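PDB 4UOP: lipoteichoic acid primase from Listeria monocytogenes, which belongs to the sulfatase-like family of alpha/beta enzymes and carries a bound magnesium ion in its extracellular catalytic domain. Local coordinates for residues P140-L143 / G144-Y148; K308-P311 / A312-R316; P372-T376 / M377-S381; S428-Y431 / V432-P436. One frame throughout, in Å; residues are numbered along the deposited sequence.

From the N terminus, contact 1 comes first, where helix 139-144 ends and the chain turns into strand 149-153 of the large mixed sheet. Contact 2 follows at the start of helix 312-315, just before strand 319-322 of the same sheet. Contact 3 closes the loop between strands 371-373 and 381-383 of the smaller antiparallel sheet, and contact 4 finishes helix 412-433. All four are local and lie in series, so none nests in or crosses another. Contacts 2 and 3 meet through Y315 with T376 and P311 with M377, while R374 and D429 join contact 3 to contact 4 by a salt bridge. Contact 1 touches none of the others.

Contact 1: residues P140-L143 / G144-Y148; sequences PRLL and GKNDY
L143 and Y148 carry both the polar and the apolar closure of this helix end, a worked case of one carbonyl serving two donors as a helix unwinds. Among the backbone bonds, G144 N still makes a helical bond to P140 O, 2.9 Å. L143 O then takes N146 N at 2.9 Å and Y148 N at 3.1 Å, the two coming from opposite faces of the carbonyl plane. The second bond spans five residues and is reached through D147, where the chain takes a positive phi (71°). A side-chain bond reinforces the turn: N146 ND2 donates to L142 O at 2.9 Å, nearly straight (164°) and with the acceptor in the plane of the amide. The apolar part is a CH-pi contact. With its CG anti to the carbonyl carbon (chi1 -70°), L143 sends CD2 over one face of the Y148 ring, 4.1 Å from the centroid, and the two CB atoms lie 3.8 Å apart. Y148 OH is hydrogen-bonded to K58 O. Around this end, L142 and L143 pack on M346 of helix 341-348, L143 also leans on Y215 of strand 214-219, and the chain leads on into strand 149-153.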
loop_
_atom_site.group_PDB
_atom_site.type_symbol
_atom_site.label_atom_id
_atom_site.label_comp_id
_atom_site.label_asym_id
_atom_site.label_seq_id
_atom_site.Cartn_x
_atom_site.Cartn_y
_atom_site.Cartn_z
ATOM N N PRO B 140 -3.125 12.104 22.838
ATOM C CA PRO B 140 -2.186 12.268 23.954
ATOM C C PRO B 140 -1.701 13.713 24.143
ATOM O O PRO B 140 -1.527 14.157 25.273
ATOM C CB PRO B 140 -1.016 11.337 23.591
ATOM C CG PRO B 140 -1.221 10.954 22.179
ATOM C CD PRO B 140 -2.676 11.061 21.903
ATOM N N ARG B 141 -1.513 14.441 23.055
ATOM C CA ARG B 141 -1.090 15.826 23.156
ATOM C C ARG B 141 -2.170 16.669 23.840
ATOM O O ARG B 141 -1.876 17.429 24.765
ATOM C CB ARG B 141 -0.758 16.387 21.774
ATOM C CG ARG B 141 -0.198 17.796 21.800
ATOM C CD ARG B 141 0.154 18.292 20.392
ATOM N NE ARG B 141 1.080 17.393 19.698
ATOM C CZ ARG B 141 2.390 17.320 19.923
ATOM N NH1 ARG B 141 2.985 18.097 20.832
ATOM N NH2 ARG B 141 3.122 16.457 19.239
ATOM N N LEU B 142 -3.419 16.512 23.418
ATOM C CA LEU B 142 -4.519 17.245 24.025
ATOM C C LEU B 142 -4.699 16.864 25.496
ATOM O O LEU B 142 -4.949 17.717 26.333
ATOM C CB LEU B 142 -5.816 17.017 23.251
ATOM C CG LEU B 142 -7.061 17.755 23.738
ATOM C CD1 LEU B 142 -6.807 19.252 23.834
ATOM C CD2 LEU B 142 -8.210 17.469 22.787
ATOM N N LEU B 143 -4.583 15.580 25.825
ATOM C CA LEU B 143 -4.710 15.164 27.214
ATOM C C LEU B 143 -3.572 15.708 28.074
ATOM O O LEU B 143 -3.786 16.065 29.237
ATOM C CB LEU B 143 -4.814 13.640 27.333
ATOM C CG LEU B 143 -6.132 13.053 26.823
ATOM C CD1 LEU B 143 -6.078 11.529 26.872
ATOM C CD2 LEU B 143 -7.317 13.587 27.613
ATOM N N GLY B 144 -2.380 15.815 27.492
ATOM C CA GLY B 144 -1.239 16.384 28.177
ATOM C C GLY B 144 -1.436 17.851 28.566
ATOM O O GLY B 144 -0.824 18.310 29.523
ATOM N N LYS B 145 -2.285 18.558 27.829
ATOM C CA LYS B 145 -2.666 19.939 28.171
ATOM C C LYS B 145 -3.808 20.012 29.182
ATOM O O LYS B 145 -4.217 21.101 29.594
ATOM C CB LYS B 145 -3.061 20.711 26.904
ATOM C CG LYS B 145 -1.924 20.915 25.918
ATOM C CD LYS B 145 -0.747 21.613 26.574
ATOM C CE LYS B 145 0.354 21.944 25.585
ATOM N NZ LYS B 145 1.394 22.794 26.226
ATOM N N ASN B 146 -4.314 18.851 29.577
ATOM C CA ASN B 146 -5.354 18.749 30.577
ATOM C C ASN B 146 -4.924 17.913 31.770
ATOM O O ASN B 146 -5.739 17.229 32.380
ATOM C CB ASN B 146 -6.606 18.188 29.917
ATOM C CG ASN B 146 -7.285 19.205 29.009
ATOM O OD1 ASN B 146 -8.145 19.942 29.468
ATOM N ND2 ASN B 146 -6.902 19.255 27.732
ATOM N N ASP B 147 -3.637 17.988 32.091
ATOM C CA ASP B 147 -3.069 17.417 33.305
ATOM C C ASP B 147 -3.021 15.896 33.311
ATOM O O ASP B 147 -3.015 15.295 34.386
ATOM C CB ASP B 147 -3.813 17.906 34.560
ATOM C CG ASP B 147 -3.809 19.416 34.684
ATOM O OD1 ASP B 147 -2.781 19.956 35.136
ATOM O OD2 ASP B 147 -4.815 20.050 34.305
ATOM N N TYR B 148 -2.979 15.286 32.126
ATOM C CA TYR B 148 -2.709 13.853 32.011
ATOM C C TYR B 148 -1.237 13.648 31.666
ATOM O O TYR B 148 -0.695 14.350 30.815
ATOM C CB TYR B 148 -3.565 13.198 30.916
ATOM C CG TYR B 148 -5.043 13.080 31.249
ATOM C CD1 TYR B 148 -5.876 14.182 31.232
ATOM C CD2 TYR B 148 -5.600 11.858 31.586
ATOM C CE1 TYR B 148 -7.230 14.080 31.564
ATOM C CE2 TYR B 148 -6.945 11.737 31.899
ATOM C CZ TYR B 148 -7.759 12.854 31.894
ATOM O OH TYR B 148 -9.091 12.747 32.222
#

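Contact 2: residues K308-P311 / A312-R316; sequences KAEP and ADDYR
Between A309 and D313 the backbone passes from an extended segment into a single short helical turn, with a cis peptide bond before P311 making the bend. D313 N donates to A309 O at 3.1 Å and Y315 N to P311 O at 3.0 Å, both donors lying nearly along the C=O axis. Within the second segment, the bond from Y315 N to A312 O is weak; the stronger bonds of the turn run to A309 O and P311 O, ahead of it. Also ahead of it is E310, bent at chi2 (-81°) so that its carboxylate folds back over the start of the turn. There OE1 accepts a weak bond from D314 N at 3.3 Å. This is the familiar principle of an acidic group placed against a backbone amide in the first turn of a helix, used here in a sulfatase-like fold, in the approach to strand 319-322 of the large sheet, with the side chain of Y315 about 13 Å from the magnesium ion. The same carboxylate lies close to two aspartates. E310 OE1 is 3.7 Å from D314 OD2, and one water donates to both atoms; a second water joins E310 OE2 to D313 OD2. Further partners share these negative groups: T290 and N71 bind D314 OD1, while R316 NH1 forms a salt bridge with D313 OD1 at 2.8 Å. On another side of the turn, P311 lies over one face of the Y315 ring, its CB 3.9 Å from the centroid in a CH-pi contact, and Y315 OH reaches T376 OG1.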
loop_
_atom_site.group_PDB
_atom_site.type_symbol
_atom_site.label_atom_id
_atom_site.label_comp_id
_atom_site.label_asym_id
_atom_site.label_seq_id
_atom_site.Cartn_x
_atom_site.Cartn_y
_atom_site.Cartn_z
ATOM N N LYS B 308 -24.361 -9.098 5.759
ATOM C CA LYS B 308 -24.303 -9.890 4.540
ATOM C C LYS B 308 -23.773 -9.034 3.406
ATOM O O LYS B 308 -24.423 -8.870 2.370
ATOM C CB LYS B 308 -25.678 -10.492 4.212
ATOM C CG LYS B 308 -26.126 -11.524 5.230
ATOM C CD LYS B 308 -27.428 -12.196 4.811
ATOM C CE LYS B 308 -28.114 -12.883 5.983
ATOM N NZ LYS B 308 -29.402 -13.514 5.572
ATOM N N ALA B 309 -22.573 -8.497 3.621
ATOM C CA ALA B 309 -21.864 -7.733 2.629
ATOM C C ALA B 309 -20.399 -7.887 2.969
ATOM O O ALA B 309 -20.043 -7.891 4.146
ATOM C CB ALA B 309 -22.277 -6.273 2.689
ATOM N N GLU B 310 -19.553 -8.061 1.964
ATOM C CA GLU B 310 -18.119 -8.133 2.207
ATOM C C GLU B 310 -17.416 -7.000 1.464
ATOM O O GLU B 310 -17.833 -6.611 0.377
ATOM C CB GLU B 310 -17.533 -9.519 1.870
ATOM C CG GLU B 310 -17.998 -10.655 2.795
ATOM C CD GLU B 310 -17.268 -10.793 4.157
ATOM O OE1 GLU B 310 -16.660 -9.820 4.720
ATOM O OE2 GLU B 310 -17.325 -11.938 4.699
ATOM N N PRO B 311 -16.350 -6.445 2.063
ATOM C CA PRO B 311 -15.694 -6.941 3.282
ATOM C C PRO B 311 -16.252 -6.405 4.601
ATOM O O PRO B 311 -15.591 -6.540 5.636
ATOM C CB PRO B 311 -14.261 -6.480 3.088
ATOM C CG PRO B 311 -14.422 -5.165 2.413
ATOM C CD PRO B 311 -15.591 -5.331 1.474
ATOM N N ALA B 312 -17.459 -5.832 4.571
ATOM C CA ALA B 312 -18.055 -5.230 5.742
ATOM C C ALA B 312 -18.056 -6.165 6.934
ATOM O O ALA B 312 -17.671 -5.757 8.029
ATOM C CB ALA B 312 -19.481 -4.757 5.452
ATOM N N ASP B 313 -18.474 -7.411 6.748
ATOM C CA ASP B 313 -18.608 -8.287 7.901
ATOM C C ASP B 313 -17.275 -8.500 8.608
ATOM O O ASP B 313 -17.226 -8.402 9.819
ATOM C CB ASP B 313 -19.194 -9.648 7.570
ATOM C CG ASP B 313 -19.694 -10.362 8.814
ATOM O OD1 ASP B 313 -20.414 -9.732 9.630
ATOM O OD2 ASP B 313 -19.353 -11.550 9.003
ATOM N N ASP B 314 -16.217 -8.799 7.849
ATOM C CA ASP B 314 -14.884 -9.037 8.424
ATOM C C ASP B 314 -14.230 -7.795 8.988
ATOM O O ASP B 314 -13.463 -7.877 9.936
ATOM C CB ASP B 314 -13.930 -9.631 7.376
ATOM C CG ASP B 314 -14.200 -11.106 7.095
ATOM O OD1 ASP B 314 -14.860 -11.790 7.899
ATOM O OD2 ASP B 314 -13.698 -11.581 6.072
ATOM N N TYR B 315 -14.564 -6.630 8.444
ATOM C CA TYR B 315 -13.944 -5.402 8.910
ATOM C C TYR B 315 -14.463 -4.945 10.274
ATOM O O TYR B 315 -13.945 -4.002 10.848
ATOM C CB TYR B 315 -14.120 -4.297 7.863
ATOM C CG TYR B 315 -13.122 -4.349 6.727
ATOM C CD1 TYR B 315 -12.590 -5.552 6.289
ATOM C CD2 TYR B 315 -12.744 -3.197 6.060
ATOM C CE1 TYR B 315 -11.695 -5.608 5.231
ATOM C CE2 TYR B 315 -11.859 -3.241 4.992
ATOM C CZ TYR B 315 -11.342 -4.454 4.581
ATOM O OH TYR B 315 -10.466 -4.540 3.522
ATOM N N ARG B 316 -15.487 -5.613 10.802
ATOM C CA ARG B 316 -15.935 -5.310 12.140
ATOM C C ARG B 316 -14.917 -5.786 13.171
ATOM O O ARG B 316 -14.471 -6.947 13.135
ATOM C CB ARG B 316 -17.302 -5.937 12.435
ATOM C CG ARG B 316 -18.409 -5.633 11.419
ATOM C CD ARG B 316 -19.402 -6.789 11.293
ATOM N NE ARG B 316 -20.043 -6.993 12.525
ATOM C CZ ARG B 316 -20.468 -8.149 13.023
ATOM N NH1 ARG B 316 -20.376 -9.320 12.396
ATOM N NH2 ARG B 316 -21.036 -8.086 14.189
HETATM O O HOH W 1 -18.765 -13.220 7.016
HETATM O O HOH W 2 -13.803 -9.505 3.867
#

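Contact 3: residues P372-T376 / M377-S381; sequences PERYT and MPEGS
A hairpin-like connection links neighbouring antiparallel strands 371-373 and 381-383, and it ends in a type II beta turn from P378 to S381, in which G380 takes the positive phi (100°). At its base, E373 N donates to S381 O at 2.9 Å. A water bridges this junction, donating to E373 O and S381 O while accepting from G380 N. Farther out, the loop illustrates how one salt bridge can span a wide turn. R374 meets E379 side-on: NE at 3.0 Å and NH2 at 3.1 Å both donate to E379 OE2, which lies in the guanidinium plane, although the carboxylate plane itself is turned 48° from that plane. NH2 makes a weak further bond to OE1. To get there, R374 sets CG between the backbone N and the carbonyl carbon (chi1 76°). Its NH1 binds P121 O and its NH2 also pairs with D429 of helix 412-433, so several partners fix the rotation of the group. A second water accepts from Y375 N and donates to M377 O. The sulfur of M377 lies alongside E373, SD 3.8 Å from E373 CB, whereas M377 N is buried without a partner in the model. P378 packs on F189 of the second subunit. P378 O closes the turn with two bonds, taking S381 N at 3.0 Å and, on a lone pair in its carbonyl plane, the hydroxyl S381 OG at 2.6 Å.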
loop_
_atom_site.group_PDB
_atom_site.type_symbol
_atom_site.label_atom_id
_atom_site.label_comp_id
_atom_site.label_asym_id
_atom_site.label_seq_id
_atom_site.Cartn_x
_atom_site.Cartn_y
_atom_site.Cartn_z
ATOM N N PRO B 372 -15.585 5.977 6.016
ATOM C CA PRO B 372 -14.841 5.810 4.773
ATOM C C PRO B 372 -13.729 4.761 4.887
ATOM O O PRO B 372 -13.095 4.658 5.938
ATOM C CB PRO B 372 -14.239 7.197 4.539
ATOM C CG PRO B 372 -15.155 8.120 5.257
ATOM C CD PRO B 372 -15.535 7.371 6.491
ATOM N N GLU B 373 -13.486 4.026 3.799
ATOM C CA GLU B 373 -12.419 3.029 3.747
ATOM C C GLU B 373 -11.553 3.249 2.526
ATOM O O GLU B 373 -12.001 3.829 1.548
ATOM C CB GLU B 373 -13.023 1.630 3.713
ATOM C CG GLU B 373 -13.834 1.289 4.955
ATOM C CD GLU B 373 -12.990 1.013 6.182
ATOM O OE1 GLU B 373 -11.764 0.836 6.059
ATOM O OE2 GLU B 373 -13.560 0.966 7.287
ATOM N N ARG B 374 -10.307 2.789 2.587
ATOM C CA ARG B 374 -9.404 2.905 1.452
ATOM C C ARG B 374 -8.399 1.764 1.411
ATOM O O ARG B 374 -8.408 0.884 2.274
ATOM C CB ARG B 374 -8.670 4.252 1.499
ATOM C CG ARG B 374 -7.548 4.312 2.529
ATOM C CD ARG B 374 -7.121 5.733 2.883
ATOM N NE ARG B 374 -7.000 6.610 1.717
ATOM C CZ ARG B 374 -6.539 7.858 1.767
ATOM N NH1 ARG B 374 -6.106 8.389 2.909
ATOM N NH2 ARG B 374 -6.496 8.575 0.654
ATOM N N TYR B 375 -7.558 1.789 0.381
ATOM C CA TYR B 375 -6.438 0.857 0.212
ATOM C C TYR B 375 -6.864 -0.532 -0.213
ATOM O O TYR B 375 -6.504 -0.974 -1.292
ATOM C CB TYR B 375 -5.564 0.781 1.444
ATOM C CG TYR B 375 -4.293 0.013 1.205
ATOM C CD1 TYR B 375 -3.330 0.495 0.324
ATOM C CD2 TYR B 375 -4.069 -1.202 1.831
ATOM C CE1 TYR B 375 -2.154 -0.199 0.106
ATOM C CE2 TYR B 375 -2.893 -1.906 1.620
ATOM C CZ TYR B 375 -1.952 -1.404 0.751
ATOM O OH TYR B 375 -0.792 -2.089 0.515
ATOM N N THR B 376 -7.611 -1.231 0.632
ATOM C CA THR B 376 -8.176 -2.519 0.272
ATOM C C THR B 376 -9.542 -2.355 -0.401
ATOM O O THR B 376 -10.093 -3.313 -0.933
ATOM C CB THR B 376 -8.327 -3.422 1.509
ATOM O OG1 THR B 376 -9.119 -2.753 2.493
ATOM C CG2 THR B 376 -6.980 -3.753 2.109
ATOM N N MET B 377 -10.086 -1.137 -0.360
ATOM C CA MET B 377 -11.294 -0.777 -1.101
ATOM C C MET B 377 -11.001 0.510 -1.846
ATOM O O MET B 377 -10.188 1.304 -1.386
ATOM C CB MET B 377 -12.469 -0.538 -0.145
ATOM C CG MET B 377 -12.737 -1.709 0.777
ATOM S SD MET B 377 -14.174 -1.440 1.835
ATOM C CE MET B 377 -15.512 -1.518 0.652
ATOM N N PRO B 378 -11.670 0.735 -2.983
ATOM C CA PRO B 378 -11.423 1.997 -3.683
ATOM C C PRO B 378 -11.910 3.224 -2.926
ATOM O O PRO B 378 -12.860 3.140 -2.143
ATOM C CB PRO B 378 -12.189 1.840 -5.005
ATOM C CG PRO B 378 -13.132 0.719 -4.803
ATOM C CD PRO B 378 -12.539 -0.171 -3.758
ATOM N N GLU B 379 -11.262 4.353 -3.184
ATOM C CA GLU B 379 -11.577 5.619 -2.526
ATOM C C GLU B 379 -13.041 5.954 -2.783
ATOM O O GLU B 379 -13.513 5.847 -3.915
ATOM C CB GLU B 379 -10.699 6.756 -3.070
ATOM C CG GLU B 379 -9.194 6.490 -3.034
ATOM C CD GLU B 379 -8.482 7.132 -1.864
ATOM O OE1 GLU B 379 -8.745 8.322 -1.585
ATOM O OE2 GLU B 379 -7.634 6.458 -1.233
ATOM N N GLY B 380 -13.745 6.380 -1.738
ATOM C CA GLY B 380 -15.173 6.657 -1.822
ATOM C C GLY B 380 -16.021 5.515 -1.281
ATOM O O GLY B 380 -17.235 5.654 -1.158
ATOM N N SER B 381 -15.390 4.371 -1.003
ATOM C CA SER B 381 -16.060 3.291 -0.316
ATOM C C SER B 381 -16.359 3.700 1.117
ATOM O O SER B 381 -15.544 4.378 1.743
ATOM C CB SER B 381 -15.165 2.053 -0.265
ATOM O OG SER B 381 -14.872 1.555 -1.540
HETATM O O HOH W 3 -13.551 6.142 0.968
HETATM O O HOH W 4 -7.997 3.180 -1.811
#

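Contact 4: residues S428-Y431 / V432-P436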
loop_
_atom_site.group_PDB
_atom_site.type_symbol
_atom_site.label_atom_id
_atom_site.label_comp_id
_atom_site.label_asym_id
_atom_site.label_seq_id
_atom_site.Cartn_x
_atom_site.Cartn_y
_atom_site.Cartn_z
ATOM N N SER B 428 -7.895 15.079 4.574
ATOM C CA SER B 428 -7.048 14.448 5.583
ATOM C C SER B 428 -5.617 14.301 5.068
ATOM O O SER B 428 -4.668 14.653 5.778
ATOM C CB SER B 428 -7.616 13.086 6.022
ATOM O OG SER B 428 -6.779 12.482 7.002
ATOM N N ASP B 429 -5.450 13.801 3.844
ATOM C CA ASP B 429 -4.100 13.650 3.275
ATOM C C ASP B 429 -3.390 15.007 3.195
ATOM O O ASP B 429 -2.215 15.121 3.536
ATOM C CB ASP B 429 -4.138 12.995 1.890
ATOM C CG ASP B 429 -4.605 11.533 1.926
ATOM O OD1 ASP B 429 -4.678 10.924 3.020
ATOM O OD2 ASP B 429 -4.936 10.999 0.847
ATOM N N SER B 430 -4.110 16.033 2.758
ATOM C CA SER B 430 -3.516 17.376 2.623
ATOM C C SER B 430 -3.163 17.972 3.983
ATOM O O SER B 430 -2.075 18.531 4.177
ATOM C CB SER B 430 -4.477 18.297 1.859
ATOM O OG SER B 430 -4.070 19.650 1.956
ATOM N N TYR B 431 -4.087 17.848 4.924
ATOM C CA TYR B 431 -3.873 18.338 6.280
ATOM C C TYR B 431 -2.641 17.701 6.928
ATOM O O TYR B 431 -1.794 18.394 7.511
ATOM C CB TYR B 431 -5.126 18.072 7.113
ATOM C CG TYR B 431 -4.921 18.214 8.587
ATOM C CD1 TYR B 431 -4.766 19.469 9.175
ATOM C CD2 TYR B 431 -4.860 17.095 9.404
ATOM C CE1 TYR B 431 -4.561 19.595 10.539
ATOM C CE2 TYR B 431 -4.663 17.215 10.764
ATOM C CZ TYR B 431 -4.519 18.469 11.326
ATOM O OH TYR B 431 -4.318 18.563 12.682
ATOM N N VAL B 432 -2.542 16.383 6.831
ATOM C CA VAL B 432 -1.426 15.658 7.436
ATOM C C VAL B 432 -0.118 16.038 6.751
ATOM O O VAL B 432 0.908 16.218 7.406
ATOM C CB VAL B 432 -1.619 14.128 7.351
ATOM C CG1 VAL B 432 -0.350 13.401 7.760
ATOM C CG2 VAL B 432 -2.786 13.678 8.225
ATOM N N ASN B 433 -0.158 16.169 5.431
ATOM C CA ASN B 433 1.037 16.533 4.678
ATOM C C ASN B 433 1.559 17.936 5.002
ATOM O O ASN B 433 2.751 18.184 4.914
ATOM C CB ASN B 433 0.794 16.398 3.176
ATOM C CG ASN B 433 2.079 16.177 2.407
ATOM O OD1 ASN B 433 2.829 15.240 2.691
ATOM N ND2 ASN B 433 2.351 17.042 1.437
ATOM N N ASN B 434 0.666 18.833 5.398
ATOM C CA ASN B 434 1.041 20.208 5.759
ATOM C C ASN B 434 1.402 20.436 7.241
ATOM O O ASN B 434 1.644 21.568 7.641
ATOM C CB ASN B 434 -0.086 21.163 5.353
ATOM C CG ASN B 434 -0.242 21.275 3.847
ATOM O OD1 ASN B 434 0.733 21.186 3.098
ATOM N ND2 ASN B 434 -1.475 21.478 3.395
ATOM N N LEU B 435 1.443 19.382 8.055
ATOM C CA LEU B 435 1.797 19.544 9.474
ATOM C C LEU B 435 3.239 20.037 9.631
ATOM O O LEU B 435 4.119 19.619 8.886
ATOM C CB LEU B 435 1.635 18.226 10.242
ATOM C CG LEU B 435 0.199 17.735 10.390
ATOM C CD1 LEU B 435 0.192 16.341 11.002
ATOM C CD2 LEU B 435 -0.635 18.693 11.220
ATOM N N PRO B 436 3.484 20.909 10.618
ATOM C CA PRO B 436 4.835 21.458 10.788
ATOM C C PRO B 436 5.870 20.429 11.218
ATOM O O PRO B 436 5.540 19.429 11.857
ATOM C CB PRO B 436 4.652 22.526 11.870
ATOM C CG PRO B 436 3.411 22.135 12.600
ATOM C CD PRO B 436 2.527 21.471 11.590
#
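Y431 and L435, four residues apart, pair across the C-terminal end of helix 412-433, where the helix gives way to an extended exit. L435 CD2 sits over one face of the tyrosine ring, 4.3 Å from the centroid, in a CH-pi contact whose closest approach is to CZ at 3.9 Å. The Y431 ring leaves the helix with CG opposite the backbone N (chi1 166°), while the end of L435 turns toward the ring, and the backbone beyond it is extended (psi 143°). Next to this pair, V432 crosses the tyrosine at about a right angle and brings CG2 to 4.2 Å from Y431 CD2. The backbone shows in small compass how a helix runs down. V432 N to S428 O is a straight helical bond of 2.9 Å (166°), followed by N433 N to D429 O at 3.0 Å. N434 N still reaches S430 O, and bonds weakly to Y431 O as well. Last, L435 N turns to V432 O at 3.3 Å, a three-residue step that ends the series. Farther out, Y431 rests on P137 and I357, and V432 lies against Y131. Polar groups position the end further: S428 OG meets F120 N, and N433 OD1 meets the hydroxyl of Y131. R134 sets its guanidinium at the helix terminus, where its charge would suit the carbonyl end of the dipole, and NH1 donates to both N433 O and L435 O.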